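Local coordinates for protein alpha-fucosidase (Bifidobacterium bifidum, PDB 2EAB) that acts as a 1,2-alpha-L-fucosidase, this chain being the catalytic part, which probably hydrolyses terminal alpha-1,2-linked L-fucose from glycans, at residues A[456-459]-A[460-464]; A[472-475]-A[476-479]; A[502-505]-A[506-509]; A[539-542]-A[543-547]. All blocks are in the same frame, centred on the assembly; numbering follows the deposited sequence.

Interaction 1: residues A[456-459]-A[460-464]; sequences RVTA and KVYAG
Lys460 N donates to Arg456 O at 3.1 Å in the last turns of helix 452-463, part of the family 95 catalytic domain. The alpha-helical pattern continues with Val461 N to Val457 O and Tyr462 N to Thr458 O. Ala463 N then reaches Ala459 O at 2.9 Å, on a bent path with an N-H...O angle of 137°. Gly464 leaves the helix with positive phi, a conformation easily taken without a side chain. Thr458 and Tyr462, four residues apart, carry the side-chain contact. Thr458 chi1 of -56° puts OG1 beside the backbone N and CG2 anti to it; CG2 meets Tyr462 CD2 at 3.7 Å. Thr458 O sits in the ring plane at the edge, 3.4 Å from Tyr462 CD2. Val461 CG1 packs over one face, near the rim. The Tyr462 hydroxyl bonds to Thr125 O and Asn95 N. With a leucine here, Thr125 O and Asn95 N would probably lose this shared partner, and Thr458 CG2 its aromatic neighbour. Thr458 OG1 bonds to Asn94 and Thr493. On another side of the helix, Ala459 CB touches Phe541. Ala463 CB rests 3.4 Å from Ala459 O.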
loop_
_atom_site.group_PDB
_atom_site.type_symbol
_atom_site.label_atom_id
_atom_site.label_comp_id
_atom_site.label_asym_id
_atom_site.label_seq_id
_atom_site.Cartn_x
_atom_site.Cartn_y
_atom_site.Cartn_z
ATOM N N ARG A 456 20.816 9.315 4.597
ATOM C CA ARG A 456 22.258 9.502 4.456
ATOM C C ARG A 456 22.939 9.562 5.826
ATOM O O ARG A 456 24.087 9.141 5.969
ATOM C CB ARG A 456 22.572 10.749 3.625
ATOM C CG ARG A 456 22.377 10.543 2.133
ATOM C CD ARG A 456 22.432 11.853 1.392
ATOM N NE ARG A 456 22.352 11.682 -0.053
ATOM C CZ ARG A 456 22.286 12.690 -0.918
ATOM N NH1 ARG A 456 22.303 13.948 -0.492
ATOM N NH2 ARG A 456 22.223 12.440 -2.216
ATOM N N VAL A 457 22.232 10.081 6.829
ATOM C CA VAL A 457 22.731 10.078 8.203
ATOM C C VAL A 457 22.840 8.635 8.698
ATOM O O VAL A 457 23.869 8.231 9.229
ATOM C CB VAL A 457 21.832 10.906 9.156
ATOM C CG1 VAL A 457 22.411 10.936 10.561
ATOM C CG2 VAL A 457 21.657 12.328 8.638
ATOM N N THR A 458 21.784 7.853 8.495
ATOM C CA THR A 458 21.774 6.449 8.887
ATOM C C THR A 458 22.866 5.659 8.164
ATOM O O THR A 458 23.554 4.837 8.774
ATOM C CB THR A 458 20.393 5.841 8.620
ATOM O OG1 THR A 458 19.412 6.618 9.317
ATOM C CG2 THR A 458 20.312 4.411 9.104
ATOM N N ALA A 459 23.020 5.898 6.863
ATOM C CA ALA A 459 24.052 5.233 6.068
ATOM C C ALA A 459 25.451 5.519 6.604
ATOM O O ALA A 459 26.299 4.627 6.654
ATOM C CB ALA A 459 23.948 5.630 4.607
ATOM N N LYS A 460 25.685 6.755 7.028
ATOM C CA LYS A 460 26.970 7.116 7.610
ATOM C C LYS A 460 27.204 6.389 8.942
ATOM O O LYS A 460 28.255 5.787 9.154
ATOM C CB LYS A 460 27.068 8.632 7.793
ATOM C CG LYS A 460 28.370 9.069 8.454
ATOM C CD LYS A 460 28.502 10.574 8.568
ATOM C CE LYS A 460 27.735 11.122 9.750
ATOM N NZ LYS A 460 28.214 10.583 11.062
ATOM N N VAL A 461 26.213 6.446 9.825
ATOM C CA VAL A 461 26.346 5.882 11.168
ATOM C C VAL A 461 26.508 4.367 11.164
ATOM O O VAL A 461 27.385 3.833 11.851
ATOM C CB VAL A 461 25.155 6.300 12.062
ATOM C CG1 VAL A 461 25.153 5.531 13.386
ATOM C CG2 VAL A 461 25.190 7.802 12.304
ATOM N N TYR A 462 25.692 3.681 10.368
ATOM C CA TYR A 462 25.653 2.224 10.427
ATOM C C TYR A 462 26.471 1.523 9.354
ATOM O O TYR A 462 26.828 0.361 9.528
ATOM C CB TYR A 462 24.207 1.720 10.427
ATOM C CG TYR A 462 23.459 2.117 11.680
ATOM C CD1 TYR A 462 23.534 1.341 12.844
ATOM C CD2 TYR A 462 22.699 3.285 11.713
ATOM C CE1 TYR A 462 22.853 1.716 14.002
ATOM C CE2 TYR A 462 22.019 3.667 12.860
ATOM C CZ TYR A 462 22.101 2.879 13.998
ATOM O OH TYR A 462 21.415 3.275 15.122
ATOM N N ALA A 463 26.765 2.211 8.252
ATOM C CA ALA A 463 27.508 1.590 7.153
ATOM C C ALA A 463 28.766 2.346 6.721
ATOM O O ALA A 463 29.483 1.890 5.832
ATOM C CB ALA A 463 26.586 1.340 5.954
ATOM N N GLY A 464 29.035 3.490 7.338
ATOM C CA GLY A 464 30.234 4.260 7.021
ATOM C C GLY A 464 30.181 4.957 5.676
ATOM O O GLY A 464 31.225 5.301 5.113
#

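Interaction 2: residues A[472-475]-A[476-479]; sequences TTPI and GEGE
Pro474 O accepts a hydrogen bond from Glu477 N at 3.0 Å, closing a type II beta turn over Ile475 and Gly476. The N-H...O angle is 159°. Gly476 takes the third position with positive phi (108°). A beta carbon there would clash with Ile475 O, so the turn depends on the missing side chain. The side chains of Thr473, Pro474 and Glu477 pack beside the turn. The methyl CG2 of Thr473 lies 3.5 Å from Glu477 C and also touches Glu477 CB. Glu477 CG passes Pro474 CD more loosely, at 4.2 Å. The Glu477 chain bends at chi2 (-52°), which folds its carboxylate back beside the turn. One water uses this bend. It donates to Ile475 O at 2.8 Å and to Glu477 OE2 at 2.7 Å, joining the turn carbonyl to the acid. A salt bridge also runs from OE2 to Lys536, so OE2 is held by two partners, the water and Lys536.

Arg456 NH1 bonds to Thr473 O and its NH2 to Pro474 O, so Pro474 O serves both the turn and the arginine; Glu537 OE1 accepts from Gly476 N and also pairs with Arg456, so it both holds the turn directly and positions the arginine that grips Pro474 O. Thr473 OG1 is hydrogen-bonded to Asn469 O and Thr468 O, while its CG2 lies 3.6 Å from Gly478 N.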
loop_
_atom_site.group_PDB
_atom_site.type_symbol
_atom_site.label_atom_id
_atom_site.label_comp_id
_atom_site.label_asym_id
_atom_site.label_seq_id
_atom_site.Cartn_x
_atom_site.Cartn_y
_atom_site.Cartn_z
ATOM N N THR A 472 23.097 19.767 -0.324
ATOM C CA THR A 472 23.103 20.198 -1.722
ATOM C C THR A 472 23.403 19.092 -2.741
ATOM O O THR A 472 23.180 19.281 -3.933
ATOM C CB THR A 472 24.065 21.393 -1.945
ATOM O OG1 THR A 472 25.391 21.031 -1.539
ATOM C CG2 THR A 472 23.605 22.616 -1.153
ATOM N N THR A 473 23.899 17.945 -2.280
ATOM C CA THR A 473 24.202 16.815 -3.169
ATOM C C THR A 473 22.899 16.163 -3.643
ATOM O O THR A 473 22.160 15.603 -2.828
ATOM C CB THR A 473 25.117 15.783 -2.461
ATOM O OG1 THR A 473 26.355 16.412 -2.119
ATOM C CG2 THR A 473 25.413 14.587 -3.359
ATOM N N PRO A 474 22.596 16.242 -4.957
ATOM C CA PRO A 474 21.314 15.714 -5.434
ATOM C C PRO A 474 21.145 14.225 -5.180
ATOM O O PRO A 474 22.126 13.487 -5.085
ATOM C CB PRO A 474 21.358 15.976 -6.945
ATOM C CG PRO A 474 22.336 17.084 -7.109
ATOM C CD PRO A 474 23.377 16.840 -6.055
ATOM N N ILE A 475 19.892 13.797 -5.074
ATOM C CA ILE A 475 19.582 12.381 -5.040
ATOM C C ILE A 475 20.250 11.735 -6.250
ATOM O O ILE A 475 20.128 12.230 -7.383
ATOM C CB ILE A 475 18.067 12.139 -5.082
ATOM C CG1 ILE A 475 17.398 12.725 -3.832
ATOM C CG2 ILE A 475 17.771 10.647 -5.195
ATOM C CD1 ILE A 475 15.888 12.732 -3.880
ATOM N N GLY A 476 20.972 10.647 -6.005
ATOM C CA GLY A 476 21.707 9.969 -7.065
ATOM C C GLY A 476 23.205 10.161 -6.976
ATOM O O GLY A 476 23.968 9.322 -7.453
ATOM N N GLU A 477 23.621 11.266 -6.358
ATOM C CA GLU A 477 25.031 11.661 -6.324
ATOM C C GLU A 477 25.679 11.472 -4.958
ATOM O O GLU A 477 26.877 11.711 -4.797
ATOM C CB GLU A 477 25.190 13.116 -6.782
ATOM C CG GLU A 477 24.548 13.423 -8.131
ATOM C CD GLU A 477 24.971 12.457 -9.213
ATOM O OE1 GLU A 477 26.189 12.326 -9.454
ATOM O OE2 GLU A 477 24.083 11.827 -9.826
ATOM N N GLY A 478 24.893 11.029 -3.982
ATOM C CA GLY A 478 25.404 10.763 -2.641
ATOM C C GLY A 478 25.957 9.357 -2.504
ATOM O O GLY A 478 25.943 8.574 -3.455
ATOM N N GLU A 479 26.449 9.044 -1.308
ATOM C CA GLU A 479 27.065 7.745 -1.043
ATOM C C GLU A 479 26.066 6.655 -0.668
ATOM O O GLU A 479 26.422 5.478 -0.611
ATOM C CB GLU A 479 28.142 7.873 0.032
ATOM C CG GLU A 479 29.360 8.636 -0.441
ATOM C CD GLU A 479 29.993 7.988 -1.659
ATOM O OE1 GLU A 479 30.390 6.806 -1.574
ATOM O OE2 GLU A 479 30.074 8.661 -2.709
HETATM O O HOH W 1 21.466 12.537 -9.808
#

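Interaction 3: residues A[502-505]-A[506-509]; sequences GWSP and AAVP
A type I beta turn from Ser504 to Ala507 leads the chain into helix 507-520 of the catalytic domain. Ala507 N donates to Ser504 O at 3.0 Å, with an N-H...O angle of 159°. Pro505 fills the second position. Its ring already holds phi near the value a type I turn needs there (-68°). A weak bond follows, from Val508 N to Pro505 O at 3.3 Å, as the chain begins to wind into the helix. Pro509 has no N-H to continue the pattern. Its CD instead rests 3.3 Å from Pro505 O. A proline fits in a first helical turn, where a backbone N-H needs no acceptor further back in the helix.

The side-chain contacts are small. Ala507 CB is 3.1 Å from Ser504 O and 4.0 Å from Ser504 OG. With chi1 at 64°, that hydroxyl lies between the backbone N and the carbonyl carbon, and it bonds to Thr485 OG1. Ala506 CB meets Glu579 and Leu582 of helix 577-596, while Pro505 and Pro509 both touch Tyr542 of helix 525-546. Every residue in the contact is buried, so the turn is enclosed by packed neighbours. Just before it, the Trp503 ring stacks with Phe499. Pro505 CD lies 3.1 Å above the plane of the Trp503 ring, toward its rim.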
loop_
_atom_site.group_PDB
_atom_site.type_symbol
_atom_site.label_atom_id
_atom_site.label_comp_id
_atom_site.label_asym_id
_atom_site.label_seq_id
_atom_site.Cartn_x
_atom_site.Cartn_y
_atom_site.Cartn_z
ATOM N N GLY A 502 13.834 -4.787 14.100
ATOM C CA GLY A 502 14.248 -3.405 13.875
ATOM C C GLY A 502 15.191 -3.154 12.715
ATOM O O GLY A 502 15.219 -2.040 12.186
ATOM N N TRP A 503 15.970 -4.164 12.333
ATOM C CA TRP A 503 17.000 -4.021 11.304
ATOM C C TRP A 503 16.554 -4.699 10.021
ATOM O O TRP A 503 16.272 -5.896 10.015
ATOM C CB TRP A 503 18.315 -4.634 11.793
ATOM C CG TRP A 503 19.414 -4.636 10.769
ATOM C CD1 TRP A 503 19.642 -5.583 9.809
ATOM C CD2 TRP A 503 20.437 -3.647 10.607
ATOM N NE1 TRP A 503 20.749 -5.249 9.068
ATOM C CE2 TRP A 503 21.250 -4.060 9.530
ATOM C CE3 TRP A 503 20.752 -2.455 11.273
ATOM C CZ2 TRP A 503 22.354 -3.322 9.099
ATOM C CZ3 TRP A 503 21.840 -1.717 10.837
ATOM C CH2 TRP A 503 22.628 -2.153 9.760
ATOM N N SER A 504 16.492 -3.929 8.939
ATOM C CA SER A 504 16.116 -4.469 7.645
ATOM C C SER A 504 16.450 -3.486 6.536
ATOM O O SER A 504 15.549 -2.914 5.932
ATOM C CB SER A 504 14.621 -4.789 7.614
ATOM O OG SER A 504 13.848 -3.608 7.765
ATOM N N PRO A 505 17.745 -3.299 6.245
ATOM C CA PRO A 505 18.106 -2.276 5.271
ATOM C C PRO A 505 17.672 -2.591 3.844
ATOM O O PRO A 505 17.619 -1.678 3.016
ATOM C CB PRO A 505 19.628 -2.201 5.380
ATOM C CG PRO A 505 20.040 -3.523 5.909
ATOM C CD PRO A 505 18.930 -3.960 6.815
ATOM N N ALA A 506 17.363 -3.854 3.550
ATOM C CA ALA A 506 16.841 -4.193 2.228
ATOM C C ALA A 506 15.419 -3.666 2.015
ATOM O O ALA A 506 14.883 -3.763 0.906
ATOM C CB ALA A 506 16.920 -5.690 1.967
ATOM N N ALA A 507 14.824 -3.098 3.066
ATOM C CA ALA A 507 13.548 -2.401 2.950
ATOM C C ALA A 507 13.602 -1.302 1.887
ATOM O O ALA A 507 12.604 -1.051 1.199
ATOM C CB ALA A 507 13.151 -1.810 4.290
ATOM N N VAL A 508 14.749 -0.631 1.766
ATOM C CA VAL A 508 14.888 0.435 0.769
ATOM C C VAL A 508 14.926 -0.121 -0.665
ATOM O O VAL A 508 14.094 0.264 -1.482
ATOM C CB VAL A 508 16.053 1.412 1.092
ATOM C CG1 VAL A 508 16.233 2.422 -0.033
ATOM C CG2 VAL A 508 15.782 2.126 2.406
ATOM N N PRO A 509 15.845 -1.065 -0.969
ATOM C CA PRO A 509 15.685 -1.805 -2.226
ATOM C C PRO A 509 14.238 -2.238 -2.503
ATOM O O PRO A 509 13.726 -2.017 -3.599
ATOM C CB PRO A 509 16.612 -3.012 -2.032
ATOM C CG PRO A 509 17.738 -2.457 -1.205
ATOM C CD PRO A 509 17.089 -1.452 -0.267
#

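Interaction 4: residues A[539-542]-A[543-547]; sequences SHFY and VNYML
Val543 N bonds to Ser539 O in normal alpha-helical spacing, but helix 525-546 widens to a pi-type turn at its end, where Leu547 N reaches Tyr542 O at 3.0 Å. Met546 N shares that acceptor, so Tyr542 O is gripped by two donors. His540 O also takes two: Asn544 N and, at 2.9 Å, Asn544 ND2. The amide lies almost in plane with this acceptor and folds back along its own helix.

Met546 fills the space between two aromatic rings. With chi1 at -56°, CG lies anti to the carbonyl carbon, over the centre of the Tyr542 ring, 3.9 Å from its centroid; the bend at chi2 then turns SD toward Phe541. CG also lies over one face of Phe541, nearer the rim, at 4.1 Å from that centroid. These are CH-pi contacts. SD adds a Met-aromatic contact, approaching the Phe541 ring obliquely, with CZ at 3.7 Å. Phe541 CD1 meets Tyr545 CD2 at 3.9 Å, the two side chains crossing at about a right angle. An alanine in place of Phe541 is likely to open a gap beside Met546 and leave its sulfur free to turn.

Outward, Phe541 and Met546 face Ala463 of helix 452-463. Tyr542 packs on Val583 of helix 577-596, and Val543 and Leu547 lie against helix 632-639.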
loop_
_atom_site.group_PDB
_atom_site.type_symbol
_atom_site.label_atom_id
_atom_site.label_comp_id
_atom_site.label_asym_id
_atom_site.label_seq_id
_atom_site.Cartn_x
_atom_site.Cartn_y
_atom_site.Cartn_z
ATOM N N SER A 539 21.971 1.688 -5.384
ATOM C CA SER A 539 22.844 0.671 -5.969
ATOM C C SER A 539 24.304 0.969 -5.635
ATOM O O SER A 539 25.054 0.061 -5.276
ATOM C CB SER A 539 22.632 0.550 -7.480
ATOM O OG SER A 539 21.315 0.115 -7.757
ATOM N N HIS A 540 24.694 2.240 -5.735
ATOM C CA HIS A 540 26.021 2.662 -5.302
ATOM C C HIS A 540 26.278 2.232 -3.859
ATOM O O HIS A 540 27.338 1.690 -3.531
ATOM C CB HIS A 540 26.155 4.178 -5.404
ATOM C CG HIS A 540 27.517 4.676 -5.052
ATOM N ND1 HIS A 540 27.873 5.083 -3.784
ATOM C CD2 HIS A 540 28.626 4.801 -5.815
ATOM C CE1 HIS A 540 29.142 5.454 -3.790
ATOM N NE2 HIS A 540 29.622 5.288 -5.009
ATOM N N PHE A 541 25.290 2.481 -3.005
ATOM C CA PHE A 541 25.369 2.167 -1.587
ATOM C C PHE A 541 25.594 0.677 -1.375
ATOM O O PHE A 541 26.518 0.278 -0.664
ATOM C CB PHE A 541 24.088 2.634 -0.888
ATOM C CG PHE A 541 24.054 2.354 0.589
ATOM C CD1 PHE A 541 25.082 2.788 1.428
ATOM C CD2 PHE A 541 22.982 1.668 1.145
ATOM C CE1 PHE A 541 25.044 2.524 2.794
ATOM C CE2 PHE A 541 22.927 1.418 2.507
ATOM C CZ PHE A 541 23.964 1.837 3.338
ATOM N N TYR A 542 24.770 -0.149 -2.010
ATOM C CA TYR A 542 24.900 -1.585 -1.830
ATOM C C TYR A 542 26.203 -2.128 -2.384
ATOM O O TYR A 542 26.883 -2.901 -1.715
ATOM C CB TYR A 542 23.670 -2.343 -2.355
ATOM C CG TYR A 542 22.753 -2.643 -1.204
ATOM C CD1 TYR A 542 21.852 -1.683 -0.737
ATOM C CD2 TYR A 542 22.840 -3.854 -0.526
ATOM C CE1 TYR A 542 21.046 -1.938 0.366
ATOM C CE2 TYR A 542 22.042 -4.118 0.576
ATOM C CZ TYR A 542 21.145 -3.157 1.012
ATOM O OH TYR A 542 20.351 -3.402 2.106
ATOM N N VAL A 543 26.565 -1.705 -3.590
ATOM C CA VAL A 543 27.800 -2.183 -4.213
ATOM C C VAL A 543 29.037 -1.811 -3.391
ATOM O O VAL A 543 29.925 -2.646 -3.174
ATOM C CB VAL A 543 27.939 -1.669 -5.673
ATOM C CG1 VAL A 543 29.372 -1.847 -6.198
ATOM C CG2 VAL A 543 26.936 -2.364 -6.582
ATOM N N ASN A 544 29.095 -0.561 -2.942
ATOM C CA ASN A 544 30.302 -0.036 -2.308
ATOM C C ASN A 544 30.418 -0.266 -0.810
ATOM O O ASN A 544 31.534 -0.322 -0.284
ATOM C CB ASN A 544 30.465 1.446 -2.634
ATOM C CG ASN A 544 30.861 1.669 -4.068
ATOM O OD1 ASN A 544 32.036 1.561 -4.422
ATOM N ND2 ASN A 544 29.884 1.951 -4.916
ATOM N N TYR A 545 29.283 -0.417 -0.131
ATOM C CA TYR A 545 29.297 -0.516 1.326
ATOM C C TYR A 545 28.724 -1.803 1.906
ATOM O O TYR A 545 29.211 -2.282 2.935
ATOM C CB TYR A 545 28.598 0.694 1.947
ATOM C CG TYR A 545 29.256 1.996 1.584
ATOM C CD1 TYR A 545 30.310 2.493 2.347
ATOM C CD2 TYR A 545 28.835 2.727 0.472
ATOM C CE1 TYR A 545 30.928 3.687 2.015
ATOM C CE2 TYR A 545 29.445 3.924 0.130
ATOM C CZ TYR A 545 30.491 4.395 0.906
ATOM O OH TYR A 545 31.093 5.589 0.587
ATOM N N MET A 546 27.702 -2.362 1.263
ATOM C CA MET A 546 26.935 -3.454 1.873
ATOM C C MET A 546 27.329 -4.865 1.445
ATOM O O MET A 546 27.332 -5.782 2.269
ATOM C CB MET A 546 25.434 -3.245 1.660
ATOM C CG MET A 546 24.907 -1.907 2.180
ATOM S SD MET A 546 25.053 -1.697 3.959
ATOM C CE MET A 546 23.839 -2.874 4.548
ATOM N N LEU A 547 27.638 -5.049 0.163
ATOM C CA LEU A 547 27.960 -6.379 -0.360
ATOM C C LEU A 547 29.349 -6.835 0.049
ATOM O O LEU A 547 30.275 -6.030 0.142
ATOM C CB LEU A 547 27.851 -6.401 -1.888
ATOM C CG LEU A 547 26.461 -6.141 -2.474
ATOM C CD1 LEU A 547 26.495 -6.177 -3.991
ATOM C CD2 LEU A 547 25.447 -7.142 -1.935
#

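In the fold
The four contacts follow in series along the family 95 catalytic domain; none nests in or crosses another, and each is local. Interaction 1 ends helix 452-463. Interaction 2 forms a turn in the loop that follows, tied back to the helix of interaction 1. Interaction 3 starts helix 507-520, and its Trp503 packs against Tyr462 of interaction 1. Interaction 4 ends the next helix, 525-546, and touches the other three. It packs on the helix of interaction 1 and on the turn of interaction 3, and its Tyr545 OH probably bonds to Glu479 OE1 of interaction 2. Interactions 2 and 3 stay about 10 Å apart at their nearest atoms.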